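Local coordinates for aminopeptidase N family protein (Idiomarina loihiensis L2TR, PDB 4FGM) that probably acts as a zinc-dependent aminopeptidase of the M61 family, with a zinc ion and maleic acid bound in its active-site pocket, at residues Q101-F106 with L226-G231; L125-P130 with Y166-G171; Q148-G153 with I175-A180; H185-S190 with R199-L204. One frame throughout, in Å; residues are numbered along the deposited sequence.

Contact 1 (Q101-F106 with L226-G231); sequences QFQGFF and LTMVVG
A Met-aromatic contact between F105 and M228, the latter present as selenomethionine, joins the N-terminal M61 domain to the strand 222-230 of the five-stranded sheet beside the zinc site. F105 lies on strand 103-106, and its CA is 8.7 Å from the CA of M228, too far for the two strands to pair; the side chains bridge the gap. The terminal methyl does most of the touching. M228 CE stands 3.8 Å from the centroid of the F105 ring and only 11° off the ring normal, a CH-pi contact squarely over one face. The selenium is more oblique: M228 SE is 4.6 Å from the centroid of the F105 ring, 36° off the normal, and it rests 3.8 Å from F105 CB. A bend at the end of the M228 chain (chi3 -73°) turns the methyl from the selenium onto the ring centre.

Q103 supplies the polar half. Its OE1 lies 3.8 Å from M228 CG and is hydrogen-bonded to S190 OG, on the neighbouring strand 183-190. The other end of the amide, NE2, faces a water that links it to the backbone of strand 222-230. NE2 of Q103 donates to this water at 2.8 Å, and the water can in turn donate to V229 O at 3.0 Å, although other acceptors compete for its protons.

Contact 2 (L125-P130 with Y166-G171); sequences LHLHAP and YPFLIG
L125 and L127 on one strand, F168 and I170 on the other, fill the space between two facing beta layers of the N-terminal M61 domain. The strand segments 125-127 and 168-171 run nearly the same way, 15° apart, with axes 11.7 Å from each other. That spacing is far too wide for backbone pairing and fits face-to-face packing of a sandwich kind: strand 123-127 pairs instead with 2-10 and 153-157, strand 168-171 with 103-106 and 137-140.

The largest bump is the F168 ring, which enters the hollow between the two leucines. L125 CD1 comes to F168 CE1 at 4.1 Å, while L127 CD1 reaches F168 CD2 at 4.0 Å. CE1 and CD2 are para to one another, so the leucine methyls grip the ring at two diagonally placed carbons, both approaching obliquely. L125 and F168 extend toward one another, whereas L127 runs alongside F168 in the reverse sense. The ring is further confined by F106, which lies almost parallel to it, and by F155, which meets it edge-to-face.

A second, smaller fit runs the other way, with L127 as the bump. Its CD1 drops into the notch between the F168 ring and the branched side chain of I170, and V138 touches both L127 and I170. In I170, CG1 is wedged between the backbone N and the carbonyl carbon (chi1 57°), which puts the CG2 branch beside the backbone N. There it closes the notch, with I170 CG2 4.2 Å from L127 CD1.

Contact 3 (Q148-G153 with I175-A180); sequences QPHSWG and IEEFIA
H150, with 63 Å² of its surface buried here, meets I175 over a ring face and E177 at a ring edge. I175 gives up 47 Å², laying CD1 over the ring with CG2 also against it. Its CD1 lies 3.5 Å from the centroid of the H150 imidazole and 14° off the ring normal, which makes a CH-pi contact over the face; the nearest single atom is H150 ND1, 3.4 Å from I175 CD1. The extended long branch of I175 carries this methyl out to the ring, while the CG2 branch lies against the same face, off-centre, with I175 CG2 3.9 Å from H150 NE2.

H150 is carried by a loop between strands 137-140 and 153-157 of the N-terminal M61 domain. A beta turn holds it there, closed by the bond from S151 N to Q148 O at 2.9 Å, with H150 as its third residue. I175 and E177 belong to strand 174-180, the outermost strand at one end of the five-stranded sheet next door, so the histidine reaches from one domain to the edge strand of another sheet at the protein surface.

E177 contributes 17 Å². H150 NE2 donates to E177 OE2 in a weak hydrogen bond, 3.5 Å long and bent to 146°. The oxygen lies in the ring plane, and the carboxylate is turned only 19° from that plane, making the two groups nearly coplanar. E177 OE2 has a second weak partner in S186 OG, on the adjacent strand 183-190. Any charge on the imidazole would probably strengthen its pull on this carboxylate.

Contact 4 (H185-S190 with R199-L204); sequences HSLVLS and RITADL
L187 meets I200, T201 and L204 with no flat group between them; the guanidinium of R199 takes no part in the strand contact. D203 OD2 lies at its edge, in plane, forming a salt bridge with R199 NE, 3.4 Å long, whose hydrogen bond is weak. The two terminal nitrogens of the guanidinium tie the helix to the carbonyls of Q257 and Y258, and D203 OD2 also bonds to Y264 OH.

The contact proper belongs to a beta-alpha-beta unit: strand 183-190, helix 197-215 and strand 222-230, the two strands lying side by side and parallel in the five-stranded sheet. The helix segment packs on this sheet with its axis 9.5 Å from that of strand segment 185-190 and at 140° to it. L187 carries most of the contact, with 73 Å² buried, and its parts touch three helix residues. L187 CD2 meets I200 CG2 at 3.8 Å, L187 CD1 meets L204 CD1 at 4.2 Å, and L187 CB lies 4.1 Å from T201 OG1. With CG anti to the backbone N (chi1 170°), L187 reaches out to the helix, and chi2 of 61° then points CD2 at I200 and CD1 at L204, one helical turn apart. I200 and L204 lie roughly perpendicular to L187.

Beyond the helix, I200 touches Y264 and F267, and L204 touches C271, all on helix 262-277, which carries the zinc ligands H273 and H277. No hydrogen bond joins the two segments. The strand-to-helix grip is therefore largely apolar, resting on methyl contacts of the branched side chains L187, I200 and L204, while the charged pair stays on the helix and is tied to residues outside the contact.

Contacts 1 and 2 meet within the N-terminal domain, their centres 12 Å apart, where strands 103-106 and 168-171 pair through G104 O to I170 N (2.8 Å) and F106 O to F168 N (2.9 Å). Contact 3 adjoins contact 2 through the bond of L127 N to G153 O (3.0 Å) and the packing of W152 on P130. Contacts 1, 3 and 4 share the five-stranded sheet: T227 N bonds to V188 O, and F178 O to H185 N, both at 2.8 Å. Contacts 1 and 4 approach the active site: the F105 side chain is about 11 Å from maleic acid, and the L204 side chain about 10 Å from that of H273.

Contact 1 (Q101-F106 with L226-G231)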
loop_
_atom_site.group_PDB
_atom_site.type_symbol
_atom_site.label_atom_id
_atom_site.label_comp_id
_atom_site.label_asym_id
_atom_site.label_seq_id
_atom_site.Cartn_x
_atom_site.Cartn_y
_atom_site.Cartn_z
ATOM N N GLN A 101 1.967 21.223 15.560
ATOM C CA GLN A 101 1.608 21.326 16.972
ATOM C C GLN A 101 0.533 20.337 17.418
ATOM O O GLN A 101 0.099 20.364 18.572
ATOM C CB GLN A 101 1.166 22.760 17.332
ATOM C CG GLN A 101 -0.166 23.217 16.715
ATOM C CD GLN A 101 -0.011 23.797 15.315
ATOM O OE1 GLN A 101 0.571 23.172 14.430
ATOM N NE2 GLN A 101 -0.539 24.999 15.112
ATOM N N PHE A 102 0.113 19.452 16.523
ATOM C CA PHE A 102 -0.921 18.489 16.890
ATOM C C PHE A 102 -0.417 17.053 16.919
ATOM O O PHE A 102 -0.935 16.221 17.662
ATOM C CB PHE A 102 -2.111 18.609 15.930
ATOM C CG PHE A 102 -2.683 20.003 15.846
ATOM C CD1 PHE A 102 -3.345 20.562 16.934
ATOM C CD2 PHE A 102 -2.542 20.758 14.684
ATOM C CE1 PHE A 102 -3.860 21.864 16.870
ATOM C CE2 PHE A 102 -3.049 22.055 14.605
ATOM C CZ PHE A 102 -3.713 22.613 15.700
ATOM N N GLN A 103 0.595 16.754 16.113
ATOM C CA GLN A 103 1.120 15.395 16.085
ATOM C C GLN A 103 2.490 15.312 15.428
ATOM O O GLN A 103 2.968 16.270 14.819
ATOM C CB GLN A 103 0.141 14.471 15.346
ATOM C CG GLN A 103 0.155 14.608 13.815
ATOM C CD GLN A 103 -0.972 13.836 13.133
ATOM O OE1 GLN A 103 -1.336 12.727 13.546
ATOM N NE2 GLN A 103 -1.524 14.418 12.076
ATOM N N GLY A 104 3.110 14.146 15.566
ATOM C CA GLY A 104 4.403 13.902 14.974
ATOM C C GLY A 104 4.491 12.456 14.520
ATOM O O GLY A 104 3.999 11.544 15.187
ATOM N N PHE A 105 5.109 12.247 13.366
ATOM C CA PHE A 105 5.290 10.907 12.828
ATOM C C PHE A 105 6.615 10.880 12.081
ATOM O O PHE A 105 6.998 11.874 11.464
ATOM C CB PHE A 105 4.169 10.553 11.849
ATOM C CG PHE A 105 4.409 9.268 11.103
ATOM C CD1 PHE A 105 4.170 8.034 11.712
ATOM C CD2 PHE A 105 4.946 9.287 9.817
ATOM C CE1 PHE A 105 4.456 6.839 11.049
ATOM C CE2 PHE A 105 5.237 8.094 9.146
ATOM C CZ PHE A 105 4.996 6.871 9.765
ATOM N N PHE A 106 7.321 9.754 12.139
ATOM C CA PHE A 106 8.582 9.653 11.415
ATOM C C PHE A 106 9.123 8.246 11.242
ATOM O O PHE A 106 8.882 7.355 12.059
ATOM C CB PHE A 106 9.677 10.540 12.049
ATOM C CG PHE A 106 10.124 10.107 13.435
ATOM C CD1 PHE A 106 9.579 10.693 14.573
ATOM C CD2 PHE A 106 11.102 9.126 13.595
ATOM C CE1 PHE A 106 10.008 10.326 15.850
ATOM C CE2 PHE A 106 11.540 8.748 14.865
ATOM C CZ PHE A 106 10.986 9.348 15.999
ATOM N N LEU A 226 -0.139 1.703 14.019
ATOM C CA LEU A 226 0.019 3.150 14.180
ATOM C C LEU A 226 -0.857 3.838 13.142
ATOM O O LEU A 226 -0.604 3.749 11.938
ATOM C CB LEU A 226 1.485 3.545 13.997
ATOM C CG LEU A 226 2.466 2.774 14.884
ATOM C CD1 LEU A 226 3.890 3.270 14.620
ATOM C CD2 LEU A 226 2.101 2.955 16.359
ATOM N N THR A 227 -1.875 4.546 13.615
ATOM C CA THR A 227 -2.823 5.173 12.711
ATOM C C THR A 227 -3.004 6.674 12.780
ATOM O O THR A 227 -3.351 7.223 13.821
ATOM C CB THR A 227 -4.222 4.539 12.902
ATOM O OG1 THR A 227 -4.109 3.114 12.819
ATOM C CG2 THR A 227 -5.189 5.023 11.833
HETATM N N MSE A 228 -2.773 7.330 11.649
HETATM C CA MSE A 228 -2.993 8.764 11.535
HETATM C C MSE A 228 -4.374 8.902 10.878
HETATM O O MSE A 228 -4.647 8.311 9.820
HETATM C CB MSE A 228 -1.918 9.416 10.667
HETATM C CG MSE A 228 -0.627 9.663 11.405
HETATM SE SE MSE A 228 0.754 10.337 10.244
HETATM C CE MSE A 228 1.130 8.689 9.299
ATOM N N VAL A 229 -5.248 9.667 11.516
ATOM C CA VAL A 229 -6.596 9.845 11.003
ATOM C C VAL A 229 -6.827 11.254 10.490
ATOM O O VAL A 229 -6.765 12.215 11.258
ATOM C CB VAL A 229 -7.647 9.552 12.097
ATOM C CG1 VAL A 229 -9.040 9.493 11.477
ATOM C CG2 VAL A 229 -7.313 8.248 12.804
ATOM N N VAL A 230 -7.111 11.369 9.196
ATOM C CA VAL A 230 -7.366 12.666 8.588
ATOM C C VAL A 230 -8.753 12.685 7.945
ATOM O O VAL A 230 -9.530 11.753 8.115
ATOM C CB VAL A 230 -6.298 12.988 7.528
ATOM C CG1 VAL A 230 -4.924 12.987 8.174
ATOM C CG2 VAL A 230 -6.360 11.970 6.397
ATOM N N GLY A 231 -9.063 13.742 7.207
ATOM C CA GLY A 231 -10.369 13.823 6.580
ATOM C C GLY A 231 -10.475 12.928 5.362
ATOM O O GLY A 231 -11.466 12.211 5.166
HETATM O O HOH W 1 -3.911 12.937 11.867
#

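Contact 2 (L125-P130 with Y166-G171)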
loop_
_atom_site.group_PDB
_atom_site.type_symbol
_atom_site.label_atom_id
_atom_site.label_comp_id
_atom_site.label_asym_id
_atom_site.label_seq_id
_atom_site.Cartn_x
_atom_site.Cartn_y
_atom_site.Cartn_z
ATOM N N LEU A 125 18.292 4.694 20.279
ATOM C CA LEU A 125 17.564 5.901 19.931
ATOM C C LEU A 125 16.949 6.501 21.185
ATOM O O LEU A 125 16.182 5.850 21.887
ATOM C CB LEU A 125 16.477 5.580 18.888
ATOM C CG LEU A 125 15.713 6.735 18.230
ATOM C CD1 LEU A 125 15.066 6.260 16.941
ATOM C CD2 LEU A 125 14.662 7.263 19.176
ATOM N N HIS A 126 17.301 7.747 21.463
ATOM C CA HIS A 126 16.788 8.443 22.630
ATOM C C HIS A 126 15.805 9.507 22.147
ATOM O O HIS A 126 16.218 10.511 21.566
ATOM C CB HIS A 126 17.949 9.096 23.383
ATOM C CG HIS A 126 19.150 8.209 23.527
ATOM N ND1 HIS A 126 19.259 7.246 24.510
ATOM C CD2 HIS A 126 20.280 8.111 22.783
ATOM C CE1 HIS A 126 20.400 6.597 24.366
ATOM N NE2 HIS A 126 21.039 7.102 23.324
ATOM N N LEU A 127 14.512 9.278 22.372
ATOM C CA LEU A 127 13.478 10.226 21.961
ATOM C C LEU A 127 13.149 11.172 23.111
ATOM O O LEU A 127 12.573 10.757 24.119
ATOM C CB LEU A 127 12.198 9.490 21.550
ATOM C CG LEU A 127 11.401 9.967 20.329
ATOM C CD1 LEU A 127 9.930 9.760 20.611
ATOM C CD2 LEU A 127 11.663 11.415 20.023
ATOM N N HIS A 128 13.502 12.443 22.942
ATOM C CA HIS A 128 13.255 13.465 23.956
ATOM C C HIS A 128 11.914 14.146 23.698
ATOM O O HIS A 128 11.531 14.377 22.544
ATOM C CB HIS A 128 14.387 14.502 23.930
ATOM C CG HIS A 128 15.745 13.908 24.150
ATOM N ND1 HIS A 128 16.260 13.669 25.406
ATOM C CD2 HIS A 128 16.663 13.436 23.273
ATOM C CE1 HIS A 128 17.433 13.073 25.294
ATOM N NE2 HIS A 128 17.701 12.919 24.010
ATOM N N ALA A 129 11.197 14.459 24.775
ATOM C CA ALA A 129 9.900 15.119 24.659
ATOM C C ALA A 129 10.056 16.490 24.026
ATOM O O ALA A 129 11.062 17.171 24.220
ATOM C CB ALA A 129 9.251 15.268 26.033
ATOM N N PRO A 130 9.072 16.903 23.226
ATOM C CA PRO A 130 9.209 18.227 22.625
ATOM C C PRO A 130 8.856 19.260 23.699
ATOM O O PRO A 130 7.800 19.179 24.328
ATOM C CB PRO A 130 8.203 18.187 21.478
ATOM C CG PRO A 130 7.154 17.258 21.981
ATOM C CD PRO A 130 7.942 16.160 22.640
ATOM N N TYR A 166 11.185 0.712 12.292
ATOM C CA TYR A 166 10.309 0.987 13.424
ATOM C C TYR A 166 9.835 2.429 13.327
ATOM O O TYR A 166 10.547 3.342 13.728
ATOM C CB TYR A 166 11.035 0.803 14.774
ATOM C CG TYR A 166 11.508 -0.596 15.076
ATOM C CD1 TYR A 166 12.867 -0.888 15.145
ATOM C CD2 TYR A 166 10.597 -1.627 15.310
ATOM C CE1 TYR A 166 13.315 -2.174 15.439
ATOM C CE2 TYR A 166 11.025 -2.917 15.607
ATOM C CZ TYR A 166 12.389 -3.188 15.671
ATOM O OH TYR A 166 12.828 -4.463 15.970
ATOM N N PRO A 167 8.644 2.661 12.758
ATOM C CA PRO A 167 8.191 4.056 12.679
ATOM C C PRO A 167 7.732 4.524 14.054
ATOM O O PRO A 167 7.465 3.703 14.926
ATOM C CB PRO A 167 7.048 3.997 11.664
ATOM C CG PRO A 167 6.519 2.578 11.818
ATOM C CD PRO A 167 7.806 1.780 11.922
ATOM N N PHE A 168 7.658 5.837 14.246
ATOM C CA PHE A 168 7.227 6.420 15.519
ATOM C C PHE A 168 6.045 7.366 15.300
ATOM O O PHE A 168 5.994 8.102 14.309
ATOM C CB PHE A 168 8.363 7.230 16.179
ATOM C CG PHE A 168 9.356 6.404 16.953
ATOM C CD1 PHE A 168 10.261 5.572 16.297
ATOM C CD2 PHE A 168 9.398 6.475 18.345
ATOM C CE1 PHE A 168 11.209 4.832 17.014
ATOM C CE2 PHE A 168 10.340 5.740 19.074
ATOM C CZ PHE A 168 11.244 4.913 18.407
ATOM N N LEU A 169 5.106 7.347 16.238
ATOM C CA LEU A 169 3.932 8.212 16.193
ATOM C C LEU A 169 3.803 8.869 17.569
ATOM O O LEU A 169 3.781 8.186 18.597
ATOM C CB LEU A 169 2.672 7.393 15.879
ATOM C CG LEU A 169 1.340 8.153 15.853
ATOM C CD1 LEU A 169 1.442 9.326 14.883
ATOM C CD2 LEU A 169 0.207 7.214 15.435
ATOM N N ILE A 170 3.737 10.194 17.590
ATOM C CA ILE A 170 3.613 10.911 18.845
ATOM C C ILE A 170 2.467 11.919 18.805
ATOM O O ILE A 170 2.105 12.408 17.745
ATOM C CB ILE A 170 4.937 11.643 19.198
ATOM C CG1 ILE A 170 5.342 12.593 18.073
ATOM C CG2 ILE A 170 6.044 10.627 19.415
ATOM C CD1 ILE A 170 6.641 13.346 18.341
ATOM N N GLY A 171 1.894 12.221 19.966
ATOM C CA GLY A 171 0.803 13.175 20.014
ATOM C C GLY A 171 -0.204 12.819 21.085
ATOM O O GLY A 171 0.111 12.088 22.021
#

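Contact 3 (Q148-G153 with I175-A180)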
loop_
_atom_site.group_PDB
_atom_site.type_symbol
_atom_site.label_atom_id
_atom_site.label_comp_id
_atom_site.label_asym_id
_atom_site.label_seq_id
_atom_site.Cartn_x
_atom_site.Cartn_y
_atom_site.Cartn_z
ATOM N N GLN A 148 8.484 5.404 30.652
ATOM C CA GLN A 148 7.141 4.844 30.828
ATOM C C GLN A 148 6.736 4.311 29.445
ATOM O O GLN A 148 7.040 4.932 28.428
ATOM C CB GLN A 148 6.170 5.932 31.304
ATOM C CG GLN A 148 6.628 6.697 32.556
ATOM C CD GLN A 148 6.465 5.905 33.849
ATOM O OE1 GLN A 148 6.032 4.749 33.837
ATOM N NE2 GLN A 148 6.810 6.533 34.973
ATOM N N PRO A 149 6.037 3.163 29.396
ATOM C CA PRO A 149 5.552 2.443 28.201
ATOM C C PRO A 149 5.018 3.179 26.961
ATOM O O PRO A 149 5.207 2.707 25.835
ATOM C CB PRO A 149 4.529 1.459 28.778
ATOM C CG PRO A 149 4.067 2.130 30.030
ATOM C CD PRO A 149 5.357 2.658 30.601
ATOM N N HIS A 150 4.343 4.306 27.158
ATOM C CA HIS A 150 3.816 5.090 26.046
ATOM C C HIS A 150 4.334 6.516 26.156
ATOM O O HIS A 150 3.672 7.476 25.757
ATOM C CB HIS A 150 2.287 5.099 26.073
ATOM C CG HIS A 150 1.676 3.791 25.685
ATOM N ND1 HIS A 150 1.924 3.190 24.470
ATOM C CD2 HIS A 150 0.847 2.960 26.360
ATOM C CE1 HIS A 150 1.273 2.040 24.412
ATOM N NE2 HIS A 150 0.614 1.878 25.545
ATOM N N SER A 151 5.528 6.659 26.704
ATOM C CA SER A 151 6.090 7.982 26.867
ATOM C C SER A 151 7.513 8.046 26.344
ATOM O O SER A 151 7.966 7.146 25.633
ATOM C CB SER A 151 6.043 8.385 28.341
ATOM O OG SER A 151 6.162 9.791 28.473
ATOM N N TRP A 152 8.208 9.119 26.701
ATOM C CA TRP A 152 9.581 9.341 26.267
ATOM C C TRP A 152 10.556 8.296 26.815
ATOM O O TRP A 152 10.258 7.615 27.795
ATOM C CB TRP A 152 9.987 10.759 26.668
ATOM C CG TRP A 152 8.896 11.715 26.305
ATOM C CD1 TRP A 152 8.011 12.314 27.157
ATOM C CD2 TRP A 152 8.451 12.031 24.978
ATOM N NE1 TRP A 152 7.036 12.973 26.441
ATOM C CE2 TRP A 152 7.282 12.814 25.104
ATOM C CE3 TRP A 152 8.927 11.725 23.696
ATOM C CZ2 TRP A 152 6.574 13.290 23.991
ATOM C CZ3 TRP A 152 8.226 12.200 22.589
ATOM C CH2 TRP A 152 7.061 12.974 22.746
ATOM N N GLY A 153 11.709 8.155 26.165
ATOM C CA GLY A 153 12.683 7.181 26.626
ATOM C C GLY A 153 13.729 6.733 25.619
ATOM O O GLY A 153 13.942 7.368 24.590
ATOM N N ILE A 175 -5.062 4.918 22.639
ATOM C CA ILE A 175 -4.448 3.594 22.584
ATOM C C ILE A 175 -5.347 2.528 23.197
ATOM O O ILE A 175 -5.722 2.613 24.364
ATOM C CB ILE A 175 -3.094 3.584 23.335
ATOM C CG1 ILE A 175 -2.193 4.709 22.816
ATOM C CG2 ILE A 175 -2.407 2.236 23.159
ATOM C CD1 ILE A 175 -0.894 4.868 23.599
ATOM N N GLU A 176 -5.680 1.525 22.394
ATOM C CA GLU A 176 -6.535 0.429 22.831
ATOM C C GLU A 176 -5.803 -0.890 22.591
ATOM O O GLU A 176 -5.530 -1.271 21.451
ATOM C CB GLU A 176 -7.850 0.436 22.046
ATOM C CG GLU A 176 -8.892 -0.562 22.536
ATOM C CD GLU A 176 -9.635 -0.081 23.771
ATOM O OE1 GLU A 176 -9.015 0.009 24.852
ATOM O OE2 GLU A 176 -10.846 0.210 23.655
ATOM N N GLU A 177 -5.496 -1.583 23.678
ATOM C CA GLU A 177 -4.791 -2.850 23.612
ATOM C C GLU A 177 -5.734 -4.042 23.483
ATOM O O GLU A 177 -6.887 -3.982 23.891
ATOM C CB GLU A 177 -3.926 -3.006 24.863
ATOM C CG GLU A 177 -2.436 -2.961 24.596
ATOM C CD GLU A 177 -1.709 -1.987 25.497
ATOM O OE1 GLU A 177 -1.964 -2.003 26.719
ATOM O OE2 GLU A 177 -0.877 -1.209 24.983
ATOM N N PHE A 178 -5.237 -5.117 22.886
ATOM C CA PHE A 178 -6.014 -6.341 22.743
ATOM C C PHE A 178 -5.080 -7.524 22.533
ATOM O O PHE A 178 -3.885 -7.339 22.305
ATOM C CB PHE A 178 -7.018 -6.233 21.587
ATOM C CG PHE A 178 -6.399 -6.039 20.225
ATOM C CD1 PHE A 178 -5.989 -4.779 19.801
ATOM C CD2 PHE A 178 -6.283 -7.112 19.344
ATOM C CE1 PHE A 178 -5.501 -4.583 18.509
ATOM C CE2 PHE A 178 -5.794 -6.929 18.045
ATOM C CZ PHE A 178 -5.396 -5.664 17.630
ATOM N N ILE A 179 -5.603 -8.743 22.618
ATOM C CA ILE A 179 -4.733 -9.896 22.428
ATOM C C ILE A 179 -5.252 -10.886 21.397
ATOM O O ILE A 179 -6.451 -11.116 21.270
ATOM C CB ILE A 179 -4.462 -10.643 23.774
ATOM C CG1 ILE A 179 -5.597 -11.612 24.090
ATOM C CG2 ILE A 179 -4.303 -9.639 24.914
ATOM C CD1 ILE A 179 -5.242 -13.067 23.808
ATOM N N ALA A 180 -4.321 -11.453 20.645
ATOM C CA ALA A 180 -4.643 -12.444 19.639
ATOM C C ALA A 180 -3.658 -13.582 19.890
ATOM O O ALA A 180 -2.441 -13.387 19.806
ATOM C CB ALA A 180 -4.459 -11.861 18.240
#

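Contact 4 (H185-S190 with R199-L204)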
loop_
_atom_site.group_PDB
_atom_site.type_symbol
_atom_site.label_atom_id
_atom_site.label_comp_id
_atom_site.label_asym_id
_atom_site.label_seq_id
_atom_site.Cartn_x
_atom_site.Cartn_y
_atom_site.Cartn_z
ATOM N N HIS A 185 -1.381 -6.783 21.243
ATOM C CA HIS A 185 -1.572 -5.932 20.075
ATOM C C HIS A 185 -2.067 -4.566 20.529
ATOM O O HIS A 185 -2.644 -4.428 21.610
ATOM C CB HIS A 185 -2.605 -6.541 19.120
ATOM C CG HIS A 185 -2.106 -7.726 18.354
ATOM N ND1 HIS A 185 -1.858 -8.949 18.945
ATOM C CD2 HIS A 185 -1.819 -7.879 17.040
ATOM C CE1 HIS A 185 -1.442 -9.803 18.026
ATOM N NE2 HIS A 185 -1.410 -9.180 16.861
ATOM N N SER A 186 -1.848 -3.560 19.692
ATOM C CA SER A 186 -2.275 -2.199 19.996
ATOM C C SER A 186 -2.810 -1.478 18.772
ATOM O O SER A 186 -2.278 -1.612 17.667
ATOM C CB SER A 186 -1.112 -1.371 20.555
ATOM O OG SER A 186 -0.685 -1.850 21.814
ATOM N N LEU A 187 -3.882 -0.726 18.979
ATOM C CA LEU A 187 -4.446 0.089 17.928
ATOM C C LEU A 187 -4.169 1.484 18.455
ATOM O O LEU A 187 -4.606 1.830 19.553
ATOM C CB LEU A 187 -5.953 -0.116 17.781
ATOM C CG LEU A 187 -6.576 0.921 16.826
ATOM C CD1 LEU A 187 -5.954 0.793 15.435
ATOM C CD2 LEU A 187 -8.076 0.737 16.760
ATOM N N VAL A 188 -3.421 2.273 17.691
ATOM C CA VAL A 188 -3.083 3.628 18.110
ATOM C C VAL A 188 -3.611 4.641 17.112
ATOM O O VAL A 188 -3.397 4.507 15.905
ATOM C CB VAL A 188 -1.554 3.799 18.236
ATOM C CG1 VAL A 188 -1.224 5.197 18.750
ATOM C CG2 VAL A 188 -0.997 2.740 19.158
ATOM N N LEU A 189 -4.280 5.669 17.620
ATOM C CA LEU A 189 -4.856 6.694 16.754
ATOM C C LEU A 189 -4.401 8.102 17.105
ATOM O O LEU A 189 -4.331 8.467 18.285
ATOM C CB LEU A 189 -6.384 6.656 16.846
ATOM C CG LEU A 189 -7.106 5.322 16.645
ATOM C CD1 LEU A 189 -8.608 5.531 16.858
ATOM C CD2 LEU A 189 -6.827 4.784 15.259
ATOM N N SER A 190 -4.107 8.888 16.072
ATOM C CA SER A 190 -3.705 10.280 16.233
ATOM C C SER A 190 -4.520 11.082 15.218
ATOM O O SER A 190 -4.528 10.758 14.027
ATOM C CB SER A 190 -2.215 10.467 15.947
ATOM O OG SER A 190 -1.861 11.848 16.000
ATOM N N ARG A 199 -14.912 -1.972 19.647
ATOM C CA ARG A 199 -15.453 -2.714 18.514
ATOM C C ARG A 199 -14.408 -2.966 17.428
ATOM O O ARG A 199 -14.274 -4.093 16.953
ATOM C CB ARG A 199 -16.661 -1.965 17.943
ATOM C CG ARG A 199 -17.468 -2.723 16.910
ATOM C CD ARG A 199 -16.952 -2.484 15.514
ATOM N NE ARG A 199 -17.860 -3.004 14.489
ATOM C CZ ARG A 199 -19.098 -2.561 14.272
ATOM N NH1 ARG A 199 -19.605 -1.579 15.010
ATOM N NH2 ARG A 199 -19.830 -3.096 13.302
ATOM N N ILE A 200 -13.663 -1.931 17.044
ATOM C CA ILE A 200 -12.635 -2.069 16.008
ATOM C C ILE A 200 -11.558 -3.045 16.471
ATOM O O ILE A 200 -11.092 -3.895 15.724
ATOM C CB ILE A 200 -11.979 -0.695 15.693
ATOM C CG1 ILE A 200 -13.021 0.247 15.085
ATOM C CG2 ILE A 200 -10.826 -0.864 14.729
ATOM C CD1 ILE A 200 -12.549 1.685 14.956
ATOM N N THR A 201 -11.179 -2.915 17.728
ATOM C CA THR A 201 -10.167 -3.758 18.321
ATOM C C THR A 201 -10.637 -5.211 18.367
ATOM O O THR A 201 -9.858 -6.135 18.121
ATOM C CB THR A 201 -9.820 -3.214 19.722
ATOM O OG1 THR A 201 -8.512 -2.626 19.679
ATOM C CG2 THR A 201 -9.888 -4.289 20.772
ATOM N N ALA A 202 -11.917 -5.407 18.666
ATOM C CA ALA A 202 -12.486 -6.746 18.712
ATOM C C ALA A 202 -12.419 -7.370 17.318
ATOM O O ALA A 202 -12.119 -8.558 17.180
ATOM C CB ALA A 202 -13.927 -6.693 19.197
ATOM N N ASP A 203 -12.697 -6.577 16.280
ATOM C CA ASP A 203 -12.623 -7.107 14.922
ATOM C C ASP A 203 -11.171 -7.393 14.523
ATOM O O ASP A 203 -10.893 -8.400 13.859
ATOM C CB ASP A 203 -13.261 -6.144 13.913
ATOM C CG ASP A 203 -14.774 -6.104 14.024
ATOM O OD1 ASP A 203 -15.357 -7.097 14.512
ATOM O OD2 ASP A 203 -15.379 -5.090 13.612
ATOM N N LEU A 204 -10.247 -6.517 14.923
ATOM C CA LEU A 204 -8.843 -6.731 14.590
ATOM C C LEU A 204 -8.348 -8.024 15.245
ATOM O O LEU A 204 -7.560 -8.775 14.650
ATOM C CB LEU A 204 -7.985 -5.540 15.035
ATOM C CG LEU A 204 -8.177 -4.239 14.236
ATOM C CD1 LEU A 204 -7.283 -3.130 14.804
ATOM C CD2 LEU A 204 -7.847 -4.493 12.756
#